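Local structure of transcriptional regulatory protein (Chlamydia trachomatis, 3Q7R) at residues 13-18 with 114-119; 53-58 with 110-115; 59-64 with 74-79; 78-83 with 89-94. The protein binds a repeated recognition sequence in its own promoter, probably activating its own transcription, and may be a global positive regulator of transcription. One frame throughout, in Å; residues are numbered along the deposited sequence. Where two conformers were deposited one is given.

Interaction 1: residues 13-18 with 114-119; sequences KHVLLV and LFLSQH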
loop_
_atom_site.group_PDB
_atom_site.type_symbol
_atom_site.label_atom_id
_atom_site.label_comp_id
_atom_site.label_asym_id
_atom_site.label_seq_id
_atom_site.Cartn_x
_atom_site.Cartn_y
_atom_site.Cartn_z
ATOM N N LYS A 13 13.679 -1.573 13.997
ATOM C CA LYS A 13 12.385 -0.908 13.971
ATOM C C LYS A 13 11.382 -1.866 14.618
ATOM O O LYS A 13 11.487 -3.070 14.460
ATOM C CB LYS A 13 11.965 -0.656 12.531
ATOM C CG LYS A 13 12.908 0.260 11.753
ATOM C CD LYS A 13 12.832 1.704 12.181
ATOM C CE LYS A 13 13.597 2.637 11.190
ATOM N NZ LYS A 13 13.200 2.473 9.745
ATOM N N HIS A 14 10.405 -1.324 15.315
ATOM C CA HIS A 14 9.392 -2.129 15.975
ATOM C C HIS A 14 8.111 -2.109 15.182
ATOM O O HIS A 14 7.566 -1.042 14.850
ATOM C CB HIS A 14 9.056 -1.562 17.379
ATOM C CG HIS A 14 7.977 -2.347 18.075
ATOM N ND1 HIS A 14 7.167 -1.815 19.072
ATOM C CD2 HIS A 14 7.564 -3.633 17.918
ATOM C CE1 HIS A 14 6.302 -2.730 19.464
ATOM N NE2 HIS A 14 6.530 -3.853 18.782
ATOM N N VAL A 15 7.635 -3.304 14.887
ATOM C CA VAL A 15 6.363 -3.482 14.175
ATOM C C VAL A 15 5.365 -4.160 15.107
ATOM O O VAL A 15 5.691 -5.208 15.682
ATOM C CB VAL A 15 6.569 -4.392 12.961
ATOM C CG1 VAL A 15 5.252 -4.555 12.225
ATOM C CG2 VAL A 15 7.688 -3.789 12.041
ATOM N N LEU A 16 4.181 -3.566 15.291
ATOM C CA LEU A 16 3.136 -4.199 16.120
ATOM C C LEU A 16 2.055 -4.706 15.173
ATOM O O LEU A 16 1.510 -3.926 14.420
ATOM C CB LEU A 16 2.530 -3.170 17.083
ATOM C CG LEU A 16 1.230 -3.664 17.783
ATOM C CD1 LEU A 16 1.469 -4.843 18.712
ATOM C CD2 LEU A 16 0.510 -2.486 18.560
ATOM N N LEU A 17 1.787 -6.021 15.170
ATOM C CA LEU A 17 0.710 -6.612 14.391
ATOM C C LEU A 17 -0.496 -6.733 15.293
ATOM O O LEU A 17 -0.411 -7.382 16.344
ATOM C CB LEU A 17 1.117 -8.000 13.902
ATOM C CG LEU A 17 0.043 -8.775 13.143
ATOM C CD1 LEU A 17 -0.233 -8.128 11.749
ATOM C CD2 LEU A 17 0.520 -10.247 12.929
ATOM N N VAL A 18 -1.607 -6.121 14.877
ATOM C CA VAL A 18 -2.874 -6.212 15.567
ATOM C C VAL A 18 -3.725 -7.207 14.767
ATOM O O VAL A 18 -4.295 -6.858 13.736
ATOM C CB VAL A 18 -3.539 -4.862 15.649
ATOM C CG1 VAL A 18 -4.952 -5.025 16.289
ATOM C CG2 VAL A 18 -2.651 -3.889 16.513
ATOM N N LEU A 114 9.234 -2.917 2.781
ATOM C CA LEU A 114 9.109 -1.811 1.826
ATOM C C LEU A 114 8.561 -0.578 2.539
ATOM O O LEU A 114 9.065 0.529 2.341
ATOM C CB LEU A 114 8.194 -2.178 0.659
ATOM C CG LEU A 114 7.915 -1.050 -0.346
ATOM C CD1 LEU A 114 9.208 -0.497 -0.969
ATOM C CD2 LEU A 114 7.009 -1.565 -1.461
ATOM N N PHE A 115 7.514 -0.760 3.343
ATOM C CA PHE A 115 6.877 0.381 3.985
ATOM C C PHE A 115 7.868 1.137 4.856
ATOM O O PHE A 115 7.969 2.373 4.801
ATOM C CB PHE A 115 5.691 -0.114 4.827
ATOM C CG PHE A 115 4.749 0.986 5.244
ATOM C CD1 PHE A 115 3.467 1.021 4.737
ATOM C CD2 PHE A 115 5.153 1.979 6.118
ATOM C CE1 PHE A 115 2.577 2.051 5.104
ATOM C CE2 PHE A 115 4.277 3.011 6.466
ATOM C CZ PHE A 115 3.010 3.051 5.958
ATOM N N LEU A 116 8.604 0.391 5.677
ATOM C CA LEU A 116 9.557 1.021 6.594
ATOM C C LEU A 116 10.771 1.595 5.880
ATOM O O LEU A 116 11.408 2.497 6.411
ATOM C CB LEU A 116 9.972 0.030 7.698
ATOM C CG LEU A 116 8.869 -0.200 8.734
ATOM C CD1 LEU A 116 9.222 -1.331 9.675
ATOM C CD2 LEU A 116 8.594 1.103 9.474
ATOM N N SER A 117 11.099 1.107 4.680
ATOM C CA SER A 117 12.247 1.662 3.955
ATOM C C SER A 117 11.860 2.987 3.292
ATOM O O SER A 117 12.675 3.902 3.200
ATOM C CB SER A 117 12.796 0.665 2.924
ATOM O OG SER A 117 11.921 0.503 1.828
ATOM N N GLN A 118 10.605 3.100 2.874
ATOM C CA GLN A 118 10.102 4.295 2.210
ATOM C C GLN A 118 9.742 5.432 3.179
ATOM O O GLN A 118 9.842 6.602 2.815
ATOM C CB GLN A 118 8.842 3.940 1.425
ATOM C CG GLN A 118 9.046 3.185 0.120
ATOM C CD GLN A 118 7.712 2.986 -0.576
ATOM O OE1 GLN A 118 6.658 3.225 0.035
ATOM N NE2 GLN A 118 7.739 2.581 -1.849
ATOM N N HIS A 119 9.321 5.103 4.401
ATOM C CA HIS A 119 8.726 6.111 5.295
ATOM C C HIS A 119 9.601 6.484 6.492
ATOM O O HIS A 119 10.195 5.624 7.140
ATOM C CB HIS A 119 7.355 5.649 5.786
ATOM C CG HIS A 119 6.343 5.460 4.697
ATOM N ND1 HIS A 119 5.594 6.502 4.184
ATOM C CD2 HIS A 119 5.939 4.346 4.043
ATOM C CE1 HIS A 119 4.779 6.032 3.255
ATOM N NE2 HIS A 119 4.965 4.731 3.146
#
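Behind L116, the helix residue that touches K13 and V15 of the strand, the carbonyl O of L114 is gripped by two donors. Q118 N reaches it from the next turn at 3.0 Å, and S117 OG, in one of the two conformers of that serine, bonds to L114 O at 2.9 Å, tilted 30° from the carbonyl plane. A short hydroxyl side chain suits this last turn, because it can fold back on the helix backbone. In the CheY-like receiver fold the parallel sheet is flanked by helices, and here the C-terminal end of helix 105-118 lies on strand 13-18, the second strand in from one edge.

L116 carries the contact with one branch. Its CG points away from the carbonyl carbon (chi1 -74°) and its extended tip brings CD1 to 3.7 Å from V15 CG2, the two side chains meeting at a slant. The same methyl also reaches the lysine, L116 CD1 lying 4.0 Å from K13 CB. A branched valine suits a buried strand position such as this, while leucine spans the gap from the helix; Y37 of the adjoining strand 37-42 also touches L116. H14, between the two contacting strand residues, points away and is held by S50 and T40. From the second subunit, W97 bonds to Q118 through its indole nitrogen.

K13 lies at the partly exposed margin. Bends at chi2 (-72°) and chi4 curl its chain over the helix end, where its charge may be weakly favoured by the carbonyl end of the helix; K13 NZ stops 3.8 Å from L116 O.

Interaction 2: residues 53-58 with 110-115; sequences LVVCEY and SAISLF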
loop_
_atom_site.group_PDB
_atom_site.type_symbol
_atom_site.label_atom_id
_atom_site.label_comp_id
_atom_site.label_asym_id
_atom_site.label_seq_id
_atom_site.Cartn_x
_atom_site.Cartn_y
_atom_site.Cartn_z
ATOM N N LEU A 53 5.643 0.997 13.063
ATOM C CA LEU A 53 4.553 0.648 12.135
ATOM C C LEU A 53 3.581 -0.237 12.907
ATOM O O LEU A 53 4.001 -1.153 13.603
ATOM C CB LEU A 53 5.089 -0.121 10.948
ATOM C CG LEU A 53 4.043 -0.737 10.022
ATOM C CD1 LEU A 53 3.253 0.358 9.318
ATOM C CD2 LEU A 53 4.792 -1.651 9.005
ATOM N N VAL A 54 2.293 0.043 12.805
ATOM C CA VAL A 54 1.266 -0.891 13.290
ATOM C C VAL A 54 0.575 -1.495 12.084
ATOM O O VAL A 54 0.122 -0.759 11.214
ATOM C CB VAL A 54 0.204 -0.170 14.150
ATOM C CG1 VAL A 54 -0.863 -1.183 14.618
ATOM C CG2 VAL A 54 0.938 0.476 15.358
ATOM N N VAL A 55 0.524 -2.827 12.010
ATOM C CA VAL A 55 -0.132 -3.519 10.870
ATOM C C VAL A 55 -1.425 -4.014 11.476
ATOM O O VAL A 55 -1.387 -4.784 12.425
ATOM C CB VAL A 55 0.721 -4.688 10.390
ATOM C CG1 VAL A 55 -0.026 -5.422 9.273
ATOM C CG2 VAL A 55 2.046 -4.171 9.825
ATOM N N CYS A 56 -2.582 -3.494 11.016
ATOM C CA CYS A 56 -3.832 -3.816 11.723
ATOM C C CYS A 56 -4.847 -4.490 10.825
ATOM O O CYS A 56 -5.113 -3.984 9.746
ATOM C CB CYS A 56 -4.451 -2.488 12.198
ATOM S SG CYS A 56 -5.868 -2.706 13.317
ATOM N N GLU A 57 -5.426 -5.598 11.280
ATOM C CA GLU A 57 -6.529 -6.165 10.551
ATOM C C GLU A 57 -7.679 -5.154 10.406
ATOM O O GLU A 57 -8.056 -4.457 11.377
ATOM C CB GLU A 57 -7.098 -7.339 11.354
ATOM C CG GLU A 57 -6.109 -8.485 11.449
ATOM C CD GLU A 57 -5.960 -9.239 10.157
ATOM O OE1 GLU A 57 -6.643 -8.945 9.152
ATOM O OE2 GLU A 57 -5.084 -10.126 10.096
ATOM N N TYR A 58 -8.281 -5.102 9.217
ATOM C CA TYR A 58 -9.417 -4.210 9.040
ATOM C C TYR A 58 -10.528 -4.530 10.064
ATOM O O TYR A 58 -11.195 -3.631 10.588
ATOM C CB TYR A 58 -9.937 -4.320 7.615
ATOM C CG TYR A 58 -11.083 -3.354 7.329
ATOM C CD1 TYR A 58 -10.810 -1.983 7.157
ATOM C CD2 TYR A 58 -12.386 -3.805 7.252
ATOM C CE1 TYR A 58 -11.859 -1.083 6.887
ATOM C CE2 TYR A 58 -13.445 -2.902 6.994
ATOM C CZ TYR A 58 -13.127 -1.556 6.785
ATOM O OH TYR A 58 -14.182 -0.665 6.513
ATOM N N SER A 110 7.668 -8.740 3.020
ATOM C CA SER A 110 8.135 -7.820 1.990
ATOM C C SER A 110 7.466 -6.461 2.109
ATOM O O SER A 110 8.089 -5.427 1.858
ATOM C CB SER A 110 7.945 -8.411 0.580
ATOM O OG SER A 110 8.823 -9.532 0.395
ATOM N N ALA A 111 6.186 -6.475 2.473
ATOM C CA ALA A 111 5.447 -5.236 2.584
ATOM C C ALA A 111 5.938 -4.410 3.765
ATOM O O ALA A 111 6.039 -3.197 3.658
ATOM C CB ALA A 111 3.948 -5.535 2.748
ATOM N N ILE A 112 6.119 -5.052 4.919
ATOM C CA ILE A 112 6.648 -4.363 6.091
ATOM C C ILE A 112 8.010 -3.765 5.762
ATOM O O ILE A 112 8.302 -2.608 6.083
ATOM C CB ILE A 112 6.772 -5.385 7.255
ATOM C CG1 ILE A 112 5.393 -5.729 7.812
ATOM C CG2 ILE A 112 7.725 -4.881 8.350
ATOM C CD1 ILE A 112 5.453 -6.990 8.762
ATOM N N SER A 113 8.838 -4.537 5.079
ATOM C CA SER A 113 10.181 -4.063 4.715
ATOM C C SER A 113 10.132 -2.867 3.756
ATOM O O SER A 113 10.902 -1.904 3.890
ATOM C CB SER A 113 11.008 -5.214 4.125
ATOM O OG SER A 113 11.137 -6.266 5.066
ATOM N N LEU A 114 9.234 -2.917 2.781
ATOM C CA LEU A 114 9.109 -1.811 1.826
ATOM C C LEU A 114 8.561 -0.578 2.539
ATOM O O LEU A 114 9.065 0.529 2.341
ATOM C CB LEU A 114 8.194 -2.178 0.659
ATOM C CG LEU A 114 7.915 -1.050 -0.346
ATOM C CD1 LEU A 114 9.208 -0.497 -0.969
ATOM C CD2 LEU A 114 7.009 -1.565 -1.461
ATOM N N PHE A 115 7.514 -0.760 3.343
ATOM C CA PHE A 115 6.877 0.381 3.985
ATOM C C PHE A 115 7.868 1.137 4.856
ATOM O O PHE A 115 7.969 2.373 4.801
ATOM C CB PHE A 115 5.691 -0.114 4.827
ATOM C CG PHE A 115 4.749 0.986 5.244
ATOM C CD1 PHE A 115 3.467 1.021 4.737
ATOM C CD2 PHE A 115 5.153 1.979 6.118
ATOM C CE1 PHE A 115 2.577 2.051 5.104
ATOM C CE2 PHE A 115 4.277 3.011 6.466
ATOM C CZ PHE A 115 3.010 3.051 5.958
#
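L53 sets one methyl over the face of the F115 ring, and this CH-pi contact is the closer half of the meeting. Its CD1 stands 4.1 Å from the centroid of the F115 ring, only 15° off the ring normal, nearest to CE2 and CD2. A chi1 near 180° (-165°) carries the F115 ring away from its backbone N and toward the sheet. The other half fits less closely: I112 offers CG1 to L53 CD2 at 4.3 Å and to V55 CG2 at 4.2 Å, contacts at the loose end of van der Waals range. Strand 51-57 is central in the five-stranded parallel sheet of the receiver fold, and residues 110-115 of helix 105-118 run at 145° to residues 53-57, roughly antiparallel. L53 and V55 are apolar, as suits side chains buried between sheet and helix. At the C-terminal end of this strand, where typical receivers carry the phosphoacceptor aspartate, stands E57, salt-bridged to R101 and hydrogen-bonded to S19 and H21. Away from the strand the helix carries serines as well as apolar residues. S113 is partly exposed, whereas S110 OG hydrogen-bonds to D93 of the second subunit, whose W97 packs on A111, L114 and F115.

Interaction 3: residues 59-64 with 74-79; sequences SLLPRE and SFVLVL
L61 reaches the sheet because a trans chi1 (-172°) extends its side chain away from the backbone N and a bend at chi2 (73°) then splays its two methyls toward V76 and V78. V78 has CG1 trans to its own N, which leaves CG2 beside that nitrogen and turned to the leucine. The closer meeting is between L61 CD2 and V78 CG2, 3.8 Å apart, with the side chains crossing at about a right angle. The other branch is looser: L61 CD1 stands 4.5 Å from V76 CG1. Since V76 and V78 are two residues apart on strand 75-80, their side chains emerge on the same face, and one forked leucine can straddle both. Beta-branched valines suit an extended strand, while a leucine gives the loop enough reach to get to it.

In a typical CheY-like receiver a helix lies between the strands corresponding to 51-57 and 75-80 and packs on this face of the sheet. Here the chain from 61 onward runs to strand 75-80 as irregular loop, and L61 is the residue by which this loop packs on V76 and V78. The loop turns outward after it: P62 is partly exposed and R63 and E64 are exposed, as befits charged groups.

Y45 and F96 also lie against V76. Strand 75-80 runs between strands 51-57 and 97-100, V78 touching Y98 of the latter, and L91 of helix 85-93 packs against both L61 and V78.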
loop_
_atom_site.group_PDB
_atom_site.type_symbol
_atom_site.label_atom_id
_atom_site.label_comp_id
_atom_site.label_asym_id
_atom_site.label_seq_id
_atom_site.Cartn_x
_atom_site.Cartn_y
_atom_site.Cartn_z
ATOM N N SER A 59 -10.757 -5.816 10.337
ATOM C CA SER A 59 -11.743 -6.154 11.345
ATOM C C SER A 59 -11.450 -5.644 12.748
ATOM O O SER A 59 -12.363 -5.700 13.609
ATOM C CB SER A 59 -11.985 -7.662 11.422
ATOM O OG SER A 59 -12.551 -8.184 10.198
ATOM N N LEU A 60 -10.231 -5.159 12.996
ATOM C CA LEU A 60 -9.847 -4.634 14.304
ATOM C C LEU A 60 -9.604 -3.129 14.222
ATOM O O LEU A 60 -9.254 -2.499 15.236
ATOM C CB LEU A 60 -8.641 -5.337 14.859
ATOM C CG LEU A 60 -8.897 -6.816 15.170
ATOM C CD1 LEU A 60 -7.572 -7.570 15.492
ATOM C CD2 LEU A 60 -9.920 -6.885 16.314
ATOM N N LEU A 61 -9.830 -2.546 13.038
ATOM C CA LEU A 61 -9.490 -1.107 12.845
ATOM C C LEU A 61 -10.742 -0.254 13.138
ATOM O O LEU A 61 -11.751 -0.351 12.441
ATOM C CB LEU A 61 -9.110 -0.849 11.406
ATOM C CG LEU A 61 -8.574 0.578 11.208
ATOM C CD1 LEU A 61 -7.177 0.831 11.759
ATOM C CD2 LEU A 61 -8.567 0.821 9.669
ATOM N N PRO A 62 -10.728 0.518 14.207
ATOM C CA PRO A 62 -11.927 1.368 14.431
ATOM C C PRO A 62 -12.262 2.242 13.215
ATOM O O PRO A 62 -11.391 2.804 12.551
ATOM C CB PRO A 62 -11.480 2.316 15.559
ATOM C CG PRO A 62 -10.398 1.530 16.279
ATOM C CD PRO A 62 -9.653 0.818 15.163
ATOM N N ARG A 63 -13.558 2.362 12.946
ATOM C CA ARG A 63 -13.945 3.027 11.703
ATOM C C ARG A 63 -13.792 4.535 11.774
ATOM O O ARG A 63 -13.792 5.157 10.711
ATOM C CB ARG A 63 -15.407 2.722 11.418
ATOM C CG ARG A 63 -15.597 1.344 10.755
ATOM C CD ARG A 63 -15.251 1.488 9.223
ATOM N NE ARG A 63 -16.361 2.237 8.630
ATOM C CZ ARG A 63 -17.521 1.679 8.291
ATOM N NH1 ARG A 63 -17.703 0.364 8.462
ATOM N NH2 ARG A 63 -18.519 2.424 7.785
ATOM N N GLU A 64 -13.686 5.074 12.990
ATOM C CA GLU A 64 -13.665 6.542 13.174
ATOM C C GLU A 64 -12.214 7.080 12.958
ATOM O O GLU A 64 -12.022 8.242 12.633
ATOM C CB GLU A 64 -14.193 6.892 14.577
ATOM C CG GLU A 64 -15.583 6.300 14.861
ATOM C CD GLU A 64 -15.555 4.806 15.261
ATOM O OE1 GLU A 64 -14.454 4.249 15.555
ATOM O OE2 GLU A 64 -16.657 4.190 15.263
ATOM N N SER A 74 2.602 6.589 15.037
ATOM C CA SER A 74 2.971 5.410 14.254
ATOM C C SER A 74 2.300 5.422 12.879
ATOM O O SER A 74 1.151 5.833 12.759
ATOM C CB SER A 74 2.499 4.127 14.965
ATOM O OG SER A 74 2.963 4.008 16.303
ATOM N N PHE A 75 2.988 4.919 11.846
ATOM C CA PHE A 75 2.298 4.596 10.594
ATOM C C PHE A 75 1.386 3.387 10.824
ATOM O O PHE A 75 1.620 2.588 11.737
ATOM C CB PHE A 75 3.326 4.220 9.526
ATOM C CG PHE A 75 4.291 5.317 9.209
ATOM C CD1 PHE A 75 3.838 6.385 8.462
ATOM C CD2 PHE A 75 5.607 5.270 9.627
ATOM C CE1 PHE A 75 4.707 7.437 8.145
ATOM C CE2 PHE A 75 6.475 6.306 9.305
ATOM C CZ PHE A 75 6.002 7.388 8.561
ATOM N N VAL A 76 0.349 3.275 9.994
ATOM C CA VAL A 76 -0.556 2.091 10.050
ATOM C C VAL A 76 -0.787 1.489 8.671
ATOM O O VAL A 76 -1.137 2.223 7.731
ATOM C CB VAL A 76 -1.914 2.464 10.675
ATOM C CG1 VAL A 76 -2.838 1.227 10.643
ATOM C CG2 VAL A 76 -1.755 2.946 12.164
ATOM N N LEU A 77 -0.547 0.177 8.521
ATOM C CA LEU A 77 -0.860 -0.524 7.277
ATOM C C LEU A 77 -1.997 -1.458 7.609
ATOM O O LEU A 77 -1.920 -2.170 8.630
ATOM C CB LEU A 77 0.373 -1.361 6.847
ATOM C CG LEU A 77 0.185 -2.354 5.676
ATOM C CD1 LEU A 77 -0.013 -1.592 4.370
ATOM C CD2 LEU A 77 1.440 -3.234 5.568
ATOM N N VAL A 78 -3.016 -1.489 6.760
ATOM C CA VAL A 78 -4.237 -2.244 7.073
ATOM C C VAL A 78 -4.318 -3.543 6.263
ATOM O O VAL A 78 -3.955 -3.571 5.091
ATOM C CB VAL A 78 -5.454 -1.354 6.796
ATOM C CG1 VAL A 78 -6.738 -2.167 6.862
ATOM C CG2 VAL A 78 -5.460 -0.169 7.747
ATOM N N LEU A 79 -4.754 -4.633 6.901
ATOM C CA LEU A 79 -4.917 -5.911 6.211
ATOM C C LEU A 79 -6.404 -6.189 6.015
ATOM O O LEU A 79 -7.162 -6.256 6.988
ATOM C CB LEU A 79 -4.322 -7.061 7.008
ATOM C CG LEU A 79 -2.884 -6.860 7.466
ATOM C CD1 LEU A 79 -2.395 -8.207 8.150
ATOM C CD2 LEU A 79 -2.005 -6.455 6.248
#

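Interaction 4: residues 78-83 with 89-94; sequences VLLDFF and VDLLDR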
loop_
_atom_site.group_PDB
_atom_site.type_symbol
_atom_site.label_atom_id
_atom_site.label_comp_id
_atom_site.label_asym_id
_atom_site.label_seq_id
_atom_site.Cartn_x
_atom_site.Cartn_y
_atom_site.Cartn_z
ATOM N N VAL A 78 -3.016 -1.489 6.760
ATOM C CA VAL A 78 -4.237 -2.244 7.073
ATOM C C VAL A 78 -4.318 -3.543 6.263
ATOM O O VAL A 78 -3.955 -3.571 5.091
ATOM C CB VAL A 78 -5.454 -1.354 6.796
ATOM C CG1 VAL A 78 -6.738 -2.167 6.862
ATOM C CG2 VAL A 78 -5.460 -0.169 7.747
ATOM N N LEU A 79 -4.754 -4.633 6.901
ATOM C CA LEU A 79 -4.917 -5.911 6.211
ATOM C C LEU A 79 -6.404 -6.189 6.015
ATOM O O LEU A 79 -7.162 -6.256 6.988
ATOM C CB LEU A 79 -4.322 -7.061 7.008
ATOM C CG LEU A 79 -2.884 -6.860 7.466
ATOM C CD1 LEU A 79 -2.395 -8.207 8.150
ATOM C CD2 LEU A 79 -2.005 -6.455 6.248
ATOM N N LEU A 80 -6.813 -6.346 4.769
ATOM C CA LEU A 80 -8.252 -6.519 4.435
ATOM C C LEU A 80 -8.555 -7.952 4.013
ATOM O O LEU A 80 -7.809 -8.533 3.236
ATOM C CB LEU A 80 -8.634 -5.658 3.214
ATOM C CG LEU A 80 -9.192 -4.319 3.573
ATOM C CD1 LEU A 80 -9.174 -3.389 2.364
ATOM C CD2 LEU A 80 -10.671 -4.497 4.007
ATOM N N ASP A 81 -9.685 -8.495 4.445
ATOM C CA ASP A 81 -10.064 -9.841 3.960
ATOM C C ASP A 81 -10.623 -9.820 2.539
ATOM O O ASP A 81 -10.664 -10.886 1.884
ATOM C CB ASP A 81 -11.198 -10.421 4.815
ATOM C CG ASP A 81 -10.768 -10.794 6.227
ATOM O OD1 ASP A 81 -9.581 -11.048 6.490
ATOM O OD2 ASP A 81 -11.689 -10.999 7.074
ATOM N N PHE A 82 -11.109 -8.677 2.074
ATOM C CA PHE A 82 -11.970 -8.647 0.892
ATOM C C PHE A 82 -11.762 -7.340 0.126
ATOM O O PHE A 82 -11.250 -6.336 0.674
ATOM C CB PHE A 82 -13.474 -8.717 1.333
ATOM C CG PHE A 82 -13.848 -7.574 2.266
ATOM C CD1 PHE A 82 -14.237 -6.362 1.733
ATOM C CD2 PHE A 82 -13.759 -7.725 3.676
ATOM C CE1 PHE A 82 -14.507 -5.262 2.576
ATOM C CE2 PHE A 82 -13.989 -6.658 4.523
ATOM C CZ PHE A 82 -14.393 -5.419 3.986
ATOM N N PHE A 83 -12.264 -7.333 -1.103
ATOM C CA PHE A 83 -12.375 -6.147 -1.926
ATOM C C PHE A 83 -13.796 -5.594 -1.889
ATOM O O PHE A 83 -14.788 -6.338 -2.161
ATOM C CB PHE A 83 -12.065 -6.459 -3.386
ATOM C CG PHE A 83 -12.348 -5.294 -4.273
ATOM C CD1 PHE A 83 -11.492 -4.215 -4.282
ATOM C CD2 PHE A 83 -13.504 -5.221 -4.978
ATOM C CE1 PHE A 83 -11.762 -3.124 -5.062
ATOM C CE2 PHE A 83 -13.769 -4.131 -5.754
ATOM C CZ PHE A 83 -12.914 -3.065 -5.747
ATOM N N VAL A 89 -11.896 2.943 -0.866
ATOM C CA VAL A 89 -11.805 4.418 -0.954
ATOM C C VAL A 89 -11.784 5.049 0.445
ATOM O O VAL A 89 -10.967 5.979 0.723
ATOM C CB VAL A 89 -13.007 4.987 -1.760
ATOM C CG1 VAL A 89 -13.092 6.519 -1.593
ATOM C CG2 VAL A 89 -12.903 4.573 -3.253
ATOM N N ASP A 90 -12.632 4.555 1.345
ATOM C CA ASP A 90 -12.672 5.105 2.721
ATOM C C ASP A 90 -11.319 4.949 3.455
ATOM O O ASP A 90 -10.837 5.918 4.090
ATOM C CB ASP A 90 -13.809 4.432 3.516
ATOM C CG ASP A 90 -13.881 4.903 4.950
ATOM O OD1 ASP A 90 -14.285 6.059 5.170
ATOM O OD2 ASP A 90 -13.549 4.093 5.836
ATOM N N LEU A 91 -10.673 3.778 3.276
ATOM C CA LEU A 91 -9.353 3.571 3.911
ATOM C C LEU A 91 -8.347 4.565 3.374
ATOM O O LEU A 91 -7.626 5.233 4.151
ATOM C CB LEU A 91 -8.790 2.165 3.668
ATOM C CG LEU A 91 -9.407 1.094 4.578
ATOM C CD1 LEU A 91 -8.964 -0.293 4.063
ATOM C CD2 LEU A 91 -9.018 1.269 6.095
ATOM N N LEU A 92 -8.307 4.702 2.056
ATOM C CA LEU A 92 -7.292 5.561 1.446
ATOM C C LEU A 92 -7.525 7.031 1.866
ATOM O O LEU A 92 -6.583 7.783 2.167
ATOM C CB LEU A 92 -7.349 5.428 -0.064
ATOM C CG LEU A 92 -6.953 4.018 -0.574
ATOM C CD1 LEU A 92 -7.425 3.868 -2.058
ATOM C CD2 LEU A 92 -5.412 3.764 -0.462
ATOM N N ASP A 93 -8.793 7.418 1.878
ATOM C CA ASP A 93 -9.122 8.805 2.215
ATOM C C ASP A 93 -8.840 9.102 3.693
ATOM O O ASP A 93 -8.581 10.270 4.048
ATOM C CB ASP A 93 -10.601 9.099 1.922
ATOM C CG ASP A 93 -10.902 9.251 0.417
ATOM O OD1 ASP A 93 -9.963 9.249 -0.389
ATOM O OD2 ASP A 93 -12.119 9.400 0.099
ATOM N N ARG A 94 -8.880 8.077 4.541
ATOM C CA ARG A 94 -8.546 8.222 5.946
ATOM C C ARG A 94 -7.034 8.141 6.208
ATOM O O ARG A 94 -6.623 8.261 7.352
ATOM C CB ARG A 94 -9.281 7.148 6.792
ATOM C CG ARG A 94 -10.804 7.436 6.924
ATOM C CD ARG A 94 -11.579 6.109 7.263
ATOM N NE ARG A 94 -11.124 5.592 8.514
ATOM C CZ ARG A 94 -11.244 4.344 8.941
ATOM N NH1 ARG A 94 -11.800 3.331 8.210
ATOM N NH2 ARG A 94 -10.774 4.074 10.134
#
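L91 leaves its helix with CG beside the backbone N (chi1 -79°), and an extended chi2 carries its forked end out to meet both L80 and V78 tip to tip. CD1 does most of the work: L91 CD1 is 3.5 Å from L80 CD1, a tight methyl pair, and 4.0 Å from V78 CG1. The second branch sits more loosely, L91 CD2 lying 4.2 Å from V78 CG2. L80 takes an unusual chi1 of -94°, away from a staggered position, which suggests some strain; its CD2 lies 3.8 Å above one face of the F82 ring, toward the rim. Strand 75-80, helix 85-93 and strand 97-100 form a beta-alpha-beta unit of the receiver fold, and L91 packs the helix on the first of these strands, with T87 also touching L80. Leucine suits positions 80 and 91, being long enough to bridge strand and helix and free of polar atoms. One turn beyond D90, R94 folds back so that its NH1 bonds to D90 OD2 at 3.0 Å in a salt bridge, nearly along the carboxylate C-O axis. A second nitrogen, R94 NH2, bonds to the carbonyl of I65, tying the helix end to the loop between strands 51-57 and 75-80.

How the interactions relate
All four contacts rest mainly on buried apolar side chains against the same parallel sheet, but they differ in place. The centre of interaction 2 is about 3 Å from the centre of the chain, that of interaction 1 about 7 Å; both use helix 105-118, on the neighbouring strands 51-57 and 13-18. Interactions 3 and 4 share V78 on strand 75-80, approached by a loop in one and by helix 85-93 in the other, and L61 CD2 touches L91 CD2 between them. An aromatic face takes part across the contact in interaction 2, a lysine at the margin in interaction 1, and only aliphatic groups in interactions 3 and 4. The second subunit touches segments of interactions 1, 2 and 4, but not of interaction 3.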